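Side-chain contacts in tryptophane-5-halogenase (PDB 5UAO), which probably catalyses the flavin-dependent 5-chlorination of a tryptophan in the precursor peptide of the lanthipeptide NAI-107: residues P353-G358 against R398-I403; S330-E335 against A389-W394; A73-M78 against A118-G123; F107-R112 against A281-T286. All coordinates share one frame; numbering follows the deposited sequence.

How the contacts relate
Contacts 1, 3 and 4 are buried, while contact 2 is only partly so. Contacts 1 and 2 share helix 383-406: successive parts of it meet a flavin-side loop and a short strand. Contacts 3 and 4 share a sheet, since strands 116-119 and 104-108 are neighbours in it. Contact 1 touches both contact 3, through Ser356 on Ala73, and contact 4, through Leu354 on Trp283 and Trp109. The chemistry changes with place. Contact 2 lays a guanidinium on a methyl. Contact 4 is aromatic, contact 3 sets a phenyl ring against backbone, and contact 1 mixes leucines with a carboxylate beside a ring. Contacts 1 and 3 also touch FAD.

Contact 1 (P353-G358 against R398-I403); sequences PLESSG and RWFLSI. With FAD (flavin-adenine dinucleotide), chain E.
The backbones of 353-358 and 398-403 come nearest at Leu354 and Leu401, whose CA atoms are 7.4 Å apart. The first segment is a loop of the flavin-dependent halogenase fold, leading from strand 349-350 into helix 358-372. The second lies within helix 383-406. No hydrogen bond crosses between them, so side chains make the contact. Leu401 sends one branch across: its CD2 methyl lies 3.9 Å from Leu354 CB. The same methyl meets Glu355 CG at 3.8 Å, and the two side chains slide past each other in opposite directions. Glu355 is bent at chi2 (-78°), and its carboxylate comes against the CE2 and CZ side of the Phe400 ring. Glu355 CD is 3.5 Å from Phe400 CE2. The two side chains cross at about a right angle, with carboxylate and ring planes 34° apart. Glu355 OE2 is also hydrogen-bonded to His404 NE2, one turn further along the helix. The His404 ring meets Phe400 edge-to-face, so carboxylate, imidazole and phenyl ring form one cluster. Tyr460 adds a hydrogen bond to the backbone O of Glu355. The loop lies between this helix and the flavin. On its flavin side Pro353 CG is 3.5 Å from FAD C6, and Ser356 CB is 3.6 Å from FAD N3.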
# COMPACT_ATOMS: atom_id res chain seq x y z
N PRO A 353 21.43 -12.69 -4.10
CA PRO A 353 20.82 -13.14 -2.87
C PRO A 353 21.22 -12.38 -1.65
O PRO A 353 21.17 -12.92 -0.54
CB PRO A 353 21.27 -14.60 -2.79
CG PRO A 353 22.66 -14.50 -3.39
CD PRO A 353 22.42 -13.67 -4.59
N LEU A 354 21.51 -11.09 -1.77
CA LEU A 354 21.91 -10.33 -0.56
C LEU A 354 20.83 -10.23 0.60
O LEU A 354 21.10 -10.03 1.81
CB LEU A 354 22.40 -8.97 -1.05
CG LEU A 354 23.24 -8.06 -0.19
CD1 LEU A 354 24.44 -8.73 0.43
CD2 LEU A 354 23.69 -6.93 -1.11
N GLU A 355 19.59 -10.32 0.23
CA GLU A 355 18.48 -10.31 1.26
C GLU A 355 17.58 -11.55 1.23
O GLU A 355 16.45 -11.54 1.76
CB GLU A 355 17.65 -9.03 1.07
CG GLU A 355 18.39 -7.79 1.53
CD GLU A 355 18.40 -7.61 3.04
OE1 GLU A 355 17.75 -8.44 3.73
OE2 GLU A 355 19.13 -6.72 3.53
N SER A 356 18.08 -12.60 0.56
CA SER A 356 17.32 -13.82 0.17
C SER A 356 15.85 -13.66 -0.12
O SER A 356 14.97 -14.14 0.57
CB SER A 356 17.49 -14.95 1.17
OG SER A 356 17.54 -14.45 2.43
N SER A 357 15.59 -12.90 -1.14
CA SER A 357 14.26 -12.68 -1.61
C SER A 357 13.82 -13.72 -2.65
O SER A 357 12.69 -13.70 -3.04
CB SER A 357 14.23 -11.31 -2.28
OG SER A 357 15.35 -11.18 -3.10
N GLY A 358 14.71 -14.58 -3.17
CA GLY A 358 14.35 -15.49 -4.28
C GLY A 358 13.13 -16.37 -4.00
O GLY A 358 12.14 -16.32 -4.75
N ARG A 398 14.62 -4.16 -5.68
CA ARG A 398 15.77 -3.66 -6.41
C ARG A 398 16.36 -2.42 -5.73
O ARG A 398 17.56 -2.33 -5.50
CB ARG A 398 15.42 -3.42 -7.89
CG ARG A 398 16.50 -2.73 -8.69
CD ARG A 398 16.17 -1.31 -8.95
NE ARG A 398 17.14 -0.65 -9.83
CZ ARG A 398 16.99 -0.43 -11.13
NH1 ARG A 398 15.87 -0.70 -11.77
NH2 ARG A 398 17.98 0.18 -11.80
N TRP A 399 15.52 -1.44 -5.49
CA TRP A 399 15.95 -0.20 -4.85
C TRP A 399 16.45 -0.41 -3.45
O TRP A 399 17.41 0.19 -3.06
CB TRP A 399 14.86 0.87 -4.86
CG TRP A 399 14.44 1.22 -6.23
CD1 TRP A 399 13.22 1.02 -6.76
CD2 TRP A 399 15.26 1.75 -7.28
NE1 TRP A 399 13.19 1.45 -8.06
CE2 TRP A 399 14.45 1.82 -8.44
CE3 TRP A 399 16.62 2.10 -7.38
CZ2 TRP A 399 14.91 2.32 -9.66
CZ3 TRP A 399 17.08 2.56 -8.59
CH2 TRP A 399 16.21 2.68 -9.73
N PHE A 400 15.88 -1.35 -2.70
CA PHE A 400 16.46 -1.68 -1.39
C PHE A 400 17.86 -2.28 -1.50
O PHE A 400 18.75 -1.92 -0.74
CB PHE A 400 15.50 -2.68 -0.69
CG PHE A 400 15.97 -3.18 0.66
CD1 PHE A 400 16.50 -2.32 1.61
CD2 PHE A 400 15.80 -4.51 1.02
CE1 PHE A 400 16.86 -2.76 2.87
CE2 PHE A 400 16.16 -4.98 2.27
CZ PHE A 400 16.68 -4.10 3.20
N LEU A 401 18.08 -3.21 -2.42
CA LEU A 401 19.40 -3.73 -2.63
C LEU A 401 20.35 -2.63 -3.08
O LEU A 401 21.55 -2.68 -2.73
CB LEU A 401 19.46 -4.86 -3.65
CG LEU A 401 18.71 -6.14 -3.19
CD1 LEU A 401 18.80 -7.21 -4.28
CD2 LEU A 401 19.39 -6.67 -1.97
N SER A 402 19.86 -1.69 -3.89
CA SER A 402 20.74 -0.61 -4.41
C SER A 402 21.46 0.15 -3.26
O SER A 402 22.61 0.53 -3.39
CB SER A 402 19.92 0.38 -5.30
OG SER A 402 19.18 1.42 -4.62
N ILE A 403 20.77 0.37 -2.14
CA ILE A 403 21.39 1.10 -1.03
C ILE A 403 22.37 0.25 -0.25
O ILE A 403 23.09 0.82 0.56
CB ILE A 403 20.35 1.79 -0.11
CG1 ILE A 403 19.49 0.78 0.64
CG2 ILE A 403 19.47 2.67 -0.93
CD1 ILE A 403 19.33 1.08 2.06
PA FAD E . 16.35 -23.58 -12.01
O1A FAD E . 16.78 -24.10 -10.63
O2A FAD E . 17.35 -22.96 -13.01
O5B FAD E . 15.46 -24.69 -12.74
C5B FAD E . 15.13 -24.70 -14.12
C4B FAD E . 14.46 -26.03 -14.41
O4B FAD E . 13.98 -25.82 -15.74
C3B FAD E . 15.36 -27.29 -14.46
O3B FAD E . 14.69 -28.51 -13.84
C2B FAD E . 15.58 -27.52 -15.96
O2B FAD E . 15.85 -28.92 -16.36
C1B FAD E . 14.25 -26.99 -16.51
N9A FAD E . 14.36 -26.67 -17.96
C8A FAD E . 15.04 -25.63 -18.52
N7A FAD E . 14.88 -25.67 -19.87
C5A FAD E . 14.11 -26.75 -20.15
C6A FAD E . 13.64 -27.38 -21.38
N6A FAD E . 13.94 -26.82 -22.59
N1A FAD E . 12.87 -28.45 -21.26
C2A FAD E . 12.54 -29.00 -20.07
N3A FAD E . 12.97 -28.48 -18.92
C4A FAD E . 13.74 -27.38 -18.92
N1 FAD E . 17.05 -17.66 -3.41
C2 FAD E . 16.78 -17.65 -2.06
O2 FAD E . 15.58 -17.68 -1.63
N3 FAD E . 17.78 -17.64 -1.14
C4 FAD E . 19.09 -17.63 -1.47
O4 FAD E . 19.95 -17.60 -0.54
C4X FAD E . 19.43 -17.64 -2.93
N5 FAD E . 20.71 -17.57 -3.40
C5X FAD E . 21.00 -17.57 -4.72
C6 FAD E . 22.33 -17.50 -5.13
C7 FAD E . 22.67 -17.46 -6.47
C7M FAD E . 24.09 -17.41 -6.95
C8 FAD E . 21.62 -17.57 -7.48
C8M FAD E . 22.01 -17.54 -8.95
C9 FAD E . 20.30 -17.63 -7.08
C9A FAD E . 19.91 -17.62 -5.74
N10 FAD E . 18.53 -17.66 -5.32
C10 FAD E . 18.30 -17.66 -3.91
C1' FAD E . 17.34 -17.82 -6.20
C2' FAD E . 16.96 -19.36 -6.03
O2' FAD E . 18.20 -20.00 -6.31
C3' FAD E . 16.16 -20.37 -6.93
O3' FAD E . 16.30 -21.83 -6.76
C4' FAD E . 16.85 -20.44 -8.26
O4' FAD E . 17.92 -19.46 -8.35
C5' FAD E . 15.72 -20.43 -9.29
O5' FAD E . 15.03 -21.65 -9.27
P FAD E . 14.30 -22.00 -10.69
O1P FAD E . 13.60 -20.82 -11.21
O2P FAD E . 13.46 -23.21 -10.30
O3P FAD E . 15.34 -22.31 -11.83

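Contact 2 (S330-E335 against A389-W394); sequences SGRHRE and ALAHRW
Arg332 lies flat against Ala391 in a partly buried strand-on-helix contact, where strand 331-333 packs beside helix 383-406. The Ala391 methyl sits over one face of the guanidinium, 3.4 Å above its plane and over its centre. The closest pair is Ala391 CB and Arg332 CZ, 3.5 Å apart. The first torsion of Arg332 (chi1 64°) sets CG between the backbone N and the carbonyl carbon, and the chain then runs extended to NE, which carries the head group out to the helix. On the way, Arg332 CD passes Trp394 CB at 4.2 Å. The flat group is held by its nitrogens. Arg332 NH1 donates to His333 O at 3.1 Å, bent to 143° and tilted from the carbonyl plane. NE forms a salt bridge with Asp395, the residue after Trp394, and NH2 has a long, weak ion pair with Glu248. With a leucine in place of Arg332, Asp395 would probably lose its ionic mate and the Ala391 methyl its flat cover. The Trp394 ring meets Tyr348 edge-to-face, and the Trp394 side chain is about 7 Å from the FAD. The arrangement is helix-on-sheet packing: the middle strand of a small three-stranded antiparallel sheet against a long helix of the halogenase fold.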
# COMPACT_ATOMS: atom_id res chain seq x y z
N SER A 330 20.56 -9.63 -13.18
CA SER A 330 19.60 -9.00 -12.27
C SER A 330 18.63 -8.20 -13.10
O SER A 330 19.03 -7.34 -13.90
CB SER A 330 20.29 -8.06 -11.25
OG SER A 330 21.08 -8.82 -10.36
N GLY A 331 17.36 -8.42 -12.85
CA GLY A 331 16.32 -7.78 -13.64
C GLY A 331 15.07 -8.56 -13.60
O GLY A 331 15.00 -9.59 -12.96
N ARG A 332 14.04 -8.04 -14.25
CA ARG A 332 12.78 -8.72 -14.35
C ARG A 332 12.27 -8.58 -15.78
O ARG A 332 12.68 -7.69 -16.48
CB ARG A 332 11.76 -8.18 -13.37
CG ARG A 332 11.35 -6.73 -13.59
CD ARG A 332 10.07 -6.42 -12.82
NE ARG A 332 9.75 -4.99 -12.91
CZ ARG A 332 9.05 -4.46 -13.91
NH1 ARG A 332 8.49 -5.21 -14.86
NH2 ARG A 332 8.83 -3.18 -13.91
N HIS A 333 11.36 -9.45 -16.19
CA HIS A 333 10.61 -9.27 -17.41
C HIS A 333 9.46 -8.30 -17.20
O HIS A 333 9.09 -7.98 -16.07
CB HIS A 333 10.14 -10.58 -17.92
CG HIS A 333 11.26 -11.44 -18.40
ND1 HIS A 333 12.05 -12.19 -17.55
CD2 HIS A 333 11.75 -11.64 -19.64
CE1 HIS A 333 12.96 -12.83 -18.25
NE2 HIS A 333 12.80 -12.51 -19.52
N ARG A 334 8.97 -7.75 -18.31
CA ARG A 334 7.92 -6.74 -18.28
C ARG A 334 6.70 -7.32 -17.65
O ARG A 334 6.03 -6.65 -16.88
CB ARG A 334 7.61 -6.24 -19.70
CG ARG A 334 6.90 -4.90 -19.83
CD ARG A 334 6.73 -4.54 -21.30
NE ARG A 334 6.16 -5.67 -22.09
CZ ARG A 334 6.18 -5.77 -23.44
NH1 ARG A 334 6.72 -4.81 -24.19
NH2 ARG A 334 5.63 -6.82 -24.06
N GLU A 335 6.43 -8.59 -17.93
CA GLU A 335 5.23 -9.23 -17.43
C GLU A 335 5.60 -10.62 -16.99
O GLU A 335 6.53 -11.24 -17.55
CB GLU A 335 4.20 -9.32 -18.57
CG GLU A 335 3.95 -8.02 -19.37
CD GLU A 335 2.80 -8.17 -20.34
OE1 GLU A 335 3.03 -8.80 -21.38
OE2 GLU A 335 1.66 -7.72 -20.03
N ALA A 389 1.41 -6.26 -9.75
CA ALA A 389 1.75 -6.54 -8.37
C ALA A 389 3.17 -7.07 -8.30
O ALA A 389 3.99 -6.64 -7.43
CB ALA A 389 0.79 -7.56 -7.76
N LEU A 390 3.49 -7.97 -9.21
CA LEU A 390 4.86 -8.52 -9.23
C LEU A 390 5.93 -7.50 -9.61
O LEU A 390 7.01 -7.46 -9.00
CB LEU A 390 4.94 -9.77 -10.13
CG LEU A 390 4.36 -11.02 -9.42
CD1 LEU A 390 4.02 -12.11 -10.43
CD2 LEU A 390 5.27 -11.50 -8.32
N ALA A 391 5.66 -6.70 -10.62
CA ALA A 391 6.61 -5.66 -11.00
C ALA A 391 6.88 -4.73 -9.78
O ALA A 391 8.00 -4.29 -9.57
CB ALA A 391 6.07 -4.79 -12.15
N HIS A 392 5.84 -4.37 -9.05
CA HIS A 392 6.01 -3.36 -7.98
C HIS A 392 6.88 -3.97 -6.83
O HIS A 392 7.76 -3.33 -6.25
CB HIS A 392 4.61 -2.97 -7.45
CG HIS A 392 4.65 -2.09 -6.25
ND1 HIS A 392 5.06 -0.78 -6.32
CD2 HIS A 392 4.41 -2.33 -4.94
CE1 HIS A 392 5.01 -0.23 -5.12
NE2 HIS A 392 4.61 -1.15 -4.27
N ARG A 393 6.59 -5.21 -6.50
CA ARG A 393 7.31 -5.93 -5.44
C ARG A 393 8.78 -6.10 -5.83
O ARG A 393 9.66 -5.79 -5.04
CB ARG A 393 6.65 -7.30 -5.16
CG ARG A 393 5.53 -7.17 -4.10
CD ARG A 393 6.13 -7.30 -2.64
NE ARG A 393 5.51 -8.51 -2.11
CZ ARG A 393 6.01 -9.42 -1.34
NH1 ARG A 393 7.21 -9.33 -0.79
NH2 ARG A 393 5.22 -10.45 -1.07
N TRP A 394 9.07 -6.54 -7.07
CA TRP A 394 10.45 -6.73 -7.49
C TRP A 394 11.23 -5.40 -7.56
O TRP A 394 12.38 -5.29 -7.13
CB TRP A 394 10.48 -7.50 -8.80
CG TRP A 394 10.36 -8.98 -8.67
CD1 TRP A 394 9.23 -9.73 -8.75
CD2 TRP A 394 11.45 -9.89 -8.46
NE1 TRP A 394 9.54 -11.06 -8.64
CE2 TRP A 394 10.89 -11.19 -8.44
CE3 TRP A 394 12.82 -9.74 -8.23
CZ2 TRP A 394 11.67 -12.34 -8.25
CZ3 TRP A 394 13.60 -10.91 -8.06
CH2 TRP A 394 13.01 -12.18 -8.03

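Contact 3 (A73-M78 against A118-G123); sequences ATVSYM and APFDWG. With FAD (flavin-adenine dinucleotide), chain E.
Phe120 holds CG anti to its own carbonyl carbon (chi1 -76°), which sends the ring across to the backbone of Thr74, Val75 and Ser76. Val75 has CG1 beside its backbone N (chi1 -62°), and this methyl and CB both come up to Phe120 CE1. The Val75 CB to Phe120 CE1 distance is 4.1 Å, and the two side chains cross at about a right angle. Much of the contact is ring against main chain. Phe120 CZ is 3.8 Å from Val75 CA. Thr74 O lies at the ring edge, near its plane, 3.7 Å from Phe120 CZ; this oxygen also accepts a hydrogen bond from Lys102 NZ. Ser76 N lies over one face, offset toward the rim, and it is buried with no hydrogen-bond partner in the model. A water completes the contact. It is 2.7 Å from Ser76 OG and donates to Phe120 O at 3.2 Å. At the other end of 73-78, Ala73 pairs with the flavin through its backbone. Ala73 N donates to FAD O4 at 3.2 Å, and FAD N3 donates to Ala73 O at 2.7 Å. The contact lies where the loop from the flavin-bound Ala73 leads into helix 76-85. Val75 also packs on Leu360 of helix 358-372, and Phe120, just past strand 116-119, on Ala173 of strand 173-175.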
# COMPACT_ATOMS: atom_id res chain seq x y z
N ALA A 73 19.01 -19.73 1.65
CA ALA A 73 18.54 -18.97 2.80
C ALA A 73 17.16 -18.39 2.48
O ALA A 73 16.90 -18.04 1.35
CB ALA A 73 19.50 -17.83 3.18
N THR A 74 16.33 -18.20 3.49
CA THR A 74 15.00 -17.66 3.26
C THR A 74 14.65 -16.58 4.26
O THR A 74 15.49 -16.11 5.06
CB THR A 74 13.90 -18.78 3.26
OG1 THR A 74 13.81 -19.39 4.56
CG2 THR A 74 14.30 -19.89 2.36
N VAL A 75 13.40 -16.15 4.22
CA VAL A 75 12.87 -15.15 5.17
C VAL A 75 11.74 -15.81 5.99
O VAL A 75 11.22 -16.88 5.61
CB VAL A 75 12.35 -13.88 4.45
CG1 VAL A 75 13.43 -13.15 3.70
CG2 VAL A 75 11.16 -14.18 3.55
N SER A 76 11.30 -15.10 7.03
CA SER A 76 10.39 -15.65 7.99
C SER A 76 9.07 -16.12 7.37
O SER A 76 8.54 -17.22 7.70
CB SER A 76 10.21 -14.66 9.16
OG SER A 76 9.54 -13.57 8.62
N TYR A 77 8.59 -15.41 6.37
CA TYR A 77 7.34 -15.80 5.68
C TYR A 77 7.34 -17.20 5.10
O TYR A 77 6.31 -17.92 5.02
CB TYR A 77 7.08 -14.80 4.56
CG TYR A 77 5.78 -14.99 3.86
CD1 TYR A 77 4.61 -14.55 4.48
CD2 TYR A 77 5.69 -15.59 2.60
CE1 TYR A 77 3.37 -14.69 3.88
CE2 TYR A 77 4.44 -15.76 2.00
CZ TYR A 77 3.28 -15.31 2.66
OH TYR A 77 2.01 -15.41 2.16
N MET A 78 8.53 -17.59 4.64
CA MET A 78 8.67 -18.87 3.96
C MET A 78 8.34 -20.01 4.90
O MET A 78 7.91 -21.11 4.44
CB MET A 78 10.07 -19.04 3.41
CG MET A 78 10.14 -19.99 2.26
SD MET A 78 9.19 -19.45 0.82
CE MET A 78 9.25 -20.90 -0.21
N ALA A 118 21.26 -7.50 11.27
CA ALA A 118 19.95 -7.19 10.81
C ALA A 118 19.03 -8.36 11.13
O ALA A 118 19.00 -9.34 10.40
CB ALA A 118 20.01 -6.98 9.30
N PRO A 119 18.19 -8.19 12.14
CA PRO A 119 17.35 -9.26 12.61
C PRO A 119 15.94 -9.24 12.00
O PRO A 119 15.50 -8.25 11.45
CB PRO A 119 17.32 -8.99 14.12
CG PRO A 119 17.20 -7.52 14.16
CD PRO A 119 18.08 -7.01 13.02
N PHE A 120 15.18 -10.33 12.16
CA PHE A 120 13.81 -10.40 11.65
C PHE A 120 12.73 -9.90 12.65
O PHE A 120 11.56 -9.80 12.27
CB PHE A 120 13.45 -11.86 11.36
CG PHE A 120 14.05 -12.44 10.10
CD1 PHE A 120 13.77 -11.86 8.84
CD2 PHE A 120 14.82 -13.59 10.16
CE1 PHE A 120 14.34 -12.40 7.67
CE2 PHE A 120 15.33 -14.19 9.00
CZ PHE A 120 15.11 -13.59 7.75
N ASP A 121 13.10 -9.63 13.90
CA ASP A 121 12.10 -9.51 15.01
C ASP A 121 11.70 -8.12 15.49
O ASP A 121 11.18 -7.94 16.63
CB ASP A 121 12.63 -10.22 16.23
CG ASP A 121 13.82 -9.51 16.84
OD1 ASP A 121 14.51 -8.73 16.14
OD2 ASP A 121 14.07 -9.76 18.03
N TRP A 122 11.95 -7.13 14.68
CA TRP A 122 11.27 -5.87 14.88
C TRP A 122 9.83 -6.02 15.31
O TRP A 122 9.08 -6.80 14.70
CB TRP A 122 11.25 -5.19 13.56
CG TRP A 122 12.18 -4.22 13.56
CD1 TRP A 122 13.50 -4.33 13.26
CD2 TRP A 122 11.93 -2.87 13.92
NE1 TRP A 122 14.09 -3.09 13.38
CE2 TRP A 122 13.14 -2.18 13.78
CE3 TRP A 122 10.78 -2.18 14.32
CZ2 TRP A 122 13.25 -0.80 14.03
CZ3 TRP A 122 10.87 -0.83 14.57
CH2 TRP A 122 12.10 -0.14 14.43
N GLY A 123 9.41 -5.30 16.34
CA GLY A 123 8.08 -5.58 16.89
C GLY A 123 8.17 -6.30 18.22
O GLY A 123 8.55 -5.66 19.24
PA FAD E . 16.35 -23.58 -12.01
O1A FAD E . 16.78 -24.10 -10.63
O2A FAD E . 17.35 -22.96 -13.01
O5B FAD E . 15.46 -24.69 -12.74
C5B FAD E . 15.13 -24.70 -14.12
C4B FAD E . 14.46 -26.03 -14.41
O4B FAD E . 13.98 -25.82 -15.74
C3B FAD E . 15.36 -27.29 -14.46
O3B FAD E . 14.69 -28.51 -13.84
C2B FAD E . 15.58 -27.52 -15.96
O2B FAD E . 15.85 -28.92 -16.36
C1B FAD E . 14.25 -26.99 -16.51
N9A FAD E . 14.36 -26.67 -17.96
C8A FAD E . 15.04 -25.63 -18.52
N7A FAD E . 14.88 -25.67 -19.87
C5A FAD E . 14.11 -26.75 -20.15
C6A FAD E . 13.64 -27.38 -21.38
N6A FAD E . 13.94 -26.82 -22.59
N1A FAD E . 12.87 -28.45 -21.26
C2A FAD E . 12.54 -29.00 -20.07
N3A FAD E . 12.97 -28.48 -18.92
C4A FAD E . 13.74 -27.38 -18.92
N1 FAD E . 17.05 -17.66 -3.41
C2 FAD E . 16.78 -17.65 -2.06
O2 FAD E . 15.58 -17.68 -1.63
N3 FAD E . 17.78 -17.64 -1.14
C4 FAD E . 19.09 -17.63 -1.47
O4 FAD E . 19.95 -17.60 -0.54
C4X FAD E . 19.43 -17.64 -2.93
N5 FAD E . 20.71 -17.57 -3.40
C5X FAD E . 21.00 -17.57 -4.72
C6 FAD E . 22.33 -17.50 -5.13
C7 FAD E . 22.67 -17.46 -6.47
C7M FAD E . 24.09 -17.41 -6.95
C8 FAD E . 21.62 -17.57 -7.48
C8M FAD E . 22.01 -17.54 -8.95
C9 FAD E . 20.30 -17.63 -7.08
C9A FAD E . 19.91 -17.62 -5.74
N10 FAD E . 18.53 -17.66 -5.32
C10 FAD E . 18.30 -17.66 -3.91
C1' FAD E . 17.34 -17.82 -6.20
C2' FAD E . 16.96 -19.36 -6.03
O2' FAD E . 18.20 -20.00 -6.31
C3' FAD E . 16.16 -20.37 -6.93
O3' FAD E . 16.30 -21.83 -6.76
C4' FAD E . 16.85 -20.44 -8.26
O4' FAD E . 17.92 -19.46 -8.35
C5' FAD E . 15.72 -20.43 -9.29
O5' FAD E . 15.03 -21.65 -9.27
P FAD E . 14.30 -22.00 -10.69
O1P FAD E . 13.60 -20.82 -11.21
O2P FAD E . 13.46 -23.21 -10.30
O3P FAD E . 15.34 -22.31 -11.83
O HOH W 1 10.52 -11.33 9.71

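Contact 4 (F107-R112 against A281-T286); sequences FEWGSR and AGWCWT
Trp109 and Trp283 are the closest residues along the two backbones, with CA atoms 9.2 Å apart: strand 274-279 lies between strands 104-108 and 282-288 in their sheet. Trp109 follows the end of strand 104-108, and the contact is made by the two indoles. Trp109 has CG anti to the backbone N (chi1 -155°), and this swings its six-membered ring toward Trp283. The rings form an offset edge-to-face pair, the edge of Trp109 toward the face of Trp283. Centroids of the Trp109 six-membered ring and the Trp283 five-membered ring are 5.7 Å apart, and the planes stand at 65°. The touch is at the base of the second indole. Trp109 CZ3 is 3.5 Å from Trp283 CB and 3.9 Å from Trp283 CG, while Trp109 CH2 is 4.0 Å from that same CG. Phe107 CD1 lies over one face of Trp109, offset toward its rim. Both indole nitrogens are satisfied: Trp109 NE1 is hydrogen-bonded to His404 O and Trp283 NE1 to Glu352 OE1. A leucine at Trp109 is likely to leave His404 O without its indole donor and to open a gap beside Trp283. Leu354 of contact 1 packs on both indoles, and Trp285, two residues along the strand, belongs to the FAD pocket. The arrangement is an aromatic cluster on the mixed sheet of this flavin-dependent halogenase, beside its flavin site.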
# COMPACT_ATOMS: atom_id res chain seq x y z
N PHE A 107 26.08 -8.54 8.81
CA PHE A 107 26.68 -7.75 7.75
C PHE A 107 28.11 -7.29 8.11
O PHE A 107 28.27 -6.38 8.95
CB PHE A 107 25.80 -6.52 7.49
CG PHE A 107 24.64 -6.75 6.58
CD1 PHE A 107 24.84 -6.86 5.22
CD2 PHE A 107 23.33 -6.84 7.07
CE1 PHE A 107 23.80 -7.10 4.35
CE2 PHE A 107 22.28 -7.05 6.21
CZ PHE A 107 22.51 -7.21 4.84
N GLU A 108 29.13 -7.91 7.51
CA GLU A 108 30.51 -7.40 7.64
C GLU A 108 30.66 -6.41 6.47
O GLU A 108 31.05 -6.74 5.35
CB GLU A 108 31.62 -8.44 7.55
CG GLU A 108 31.39 -9.69 8.30
CD GLU A 108 32.69 -10.51 8.25
OE1 GLU A 108 32.65 -11.69 7.74
OE2 GLU A 108 33.76 -9.91 8.58
N TRP A 109 30.28 -5.20 6.77
CA TRP A 109 29.82 -4.28 5.77
C TRP A 109 29.85 -2.87 6.34
O TRP A 109 29.51 -2.67 7.51
CB TRP A 109 28.36 -4.65 5.48
CG TRP A 109 27.80 -4.26 4.11
CD1 TRP A 109 27.24 -3.04 3.74
CD2 TRP A 109 27.64 -5.13 2.97
NE1 TRP A 109 26.80 -3.11 2.42
CE2 TRP A 109 27.04 -4.37 1.93
CE3 TRP A 109 28.00 -6.44 2.70
CZ2 TRP A 109 26.78 -4.91 0.69
CZ3 TRP A 109 27.71 -6.99 1.48
CH2 TRP A 109 27.13 -6.24 0.48
N GLY A 110 30.13 -1.89 5.49
CA GLY A 110 30.27 -0.54 5.94
C GLY A 110 31.55 -0.29 6.72
O GLY A 110 32.45 -1.16 6.79
N SER A 111 31.65 0.90 7.27
CA SER A 111 32.90 1.33 7.87
C SER A 111 33.07 0.97 9.32
O SER A 111 34.19 1.10 9.82
CB SER A 111 33.15 2.81 7.61
OG SER A 111 32.16 3.61 8.22
N ARG A 112 32.04 0.43 9.98
CA ARG A 112 32.25 -0.07 11.35
C ARG A 112 33.08 -1.33 11.36
O ARG A 112 32.72 -2.33 10.67
CB ARG A 112 30.90 -0.38 12.02
CG ARG A 112 29.94 0.79 12.10
CD ARG A 112 28.53 0.25 12.27
NE ARG A 112 27.44 1.22 12.24
CZ ARG A 112 27.20 2.03 13.24
NH1 ARG A 112 27.99 2.03 14.30
NH2 ARG A 112 26.20 2.85 13.16
N ALA A 281 35.61 -7.34 -4.94
CA ALA A 281 34.80 -7.09 -6.14
C ALA A 281 33.36 -7.60 -5.98
O ALA A 281 32.74 -8.05 -6.97
CB ALA A 281 35.47 -7.79 -7.29
N GLY A 282 32.79 -7.47 -4.76
CA GLY A 282 31.45 -8.00 -4.47
C GLY A 282 31.37 -8.41 -3.02
O GLY A 282 31.88 -7.68 -2.16
N TRP A 283 30.76 -9.56 -2.76
CA TRP A 283 30.57 -9.96 -1.37
C TRP A 283 30.38 -11.46 -1.31
O TRP A 283 30.02 -12.10 -2.32
CB TRP A 283 29.33 -9.20 -0.77
CG TRP A 283 28.00 -9.60 -1.43
CD1 TRP A 283 27.52 -9.14 -2.61
CD2 TRP A 283 27.08 -10.62 -0.99
NE1 TRP A 283 26.34 -9.78 -2.92
CE2 TRP A 283 26.04 -10.68 -1.94
CE3 TRP A 283 26.99 -11.42 0.18
CZ2 TRP A 283 24.95 -11.55 -1.80
CZ3 TRP A 283 25.91 -12.26 0.32
CH2 TRP A 283 24.89 -12.31 -0.66
N CYS A 284 30.48 -12.03 -0.10
CA CYS A 284 30.44 -13.46 0.05
C CYS A 284 29.43 -13.85 1.13
O CYS A 284 29.42 -13.28 2.19
CB CYS A 284 31.86 -14.02 0.38
SG CYS A 284 31.96 -15.82 0.37
N TRP A 285 28.56 -14.79 0.82
CA TRP A 285 27.60 -15.33 1.83
C TRP A 285 28.21 -16.47 2.56
O TRP A 285 29.04 -17.20 1.99
CB TRP A 285 26.28 -15.77 1.19
CG TRP A 285 26.24 -17.09 0.43
CD1 TRP A 285 26.25 -18.35 0.95
CD2 TRP A 285 26.10 -17.25 -0.98
NE1 TRP A 285 26.14 -19.29 -0.06
CE2 TRP A 285 26.00 -18.61 -1.25
CE3 TRP A 285 26.03 -16.36 -2.02
CZ2 TRP A 285 25.85 -19.11 -2.54
CZ3 TRP A 285 25.85 -16.87 -3.32
CH2 TRP A 285 25.82 -18.20 -3.57
N THR A 286 27.72 -16.67 3.79
CA THR A 286 28.00 -17.84 4.59
C THR A 286 26.67 -18.32 5.16
O THR A 286 26.05 -17.61 5.98
CB THR A 286 28.96 -17.55 5.76
OG1 THR A 286 30.23 -17.07 5.30
CG2 THR A 286 29.25 -18.85 6.54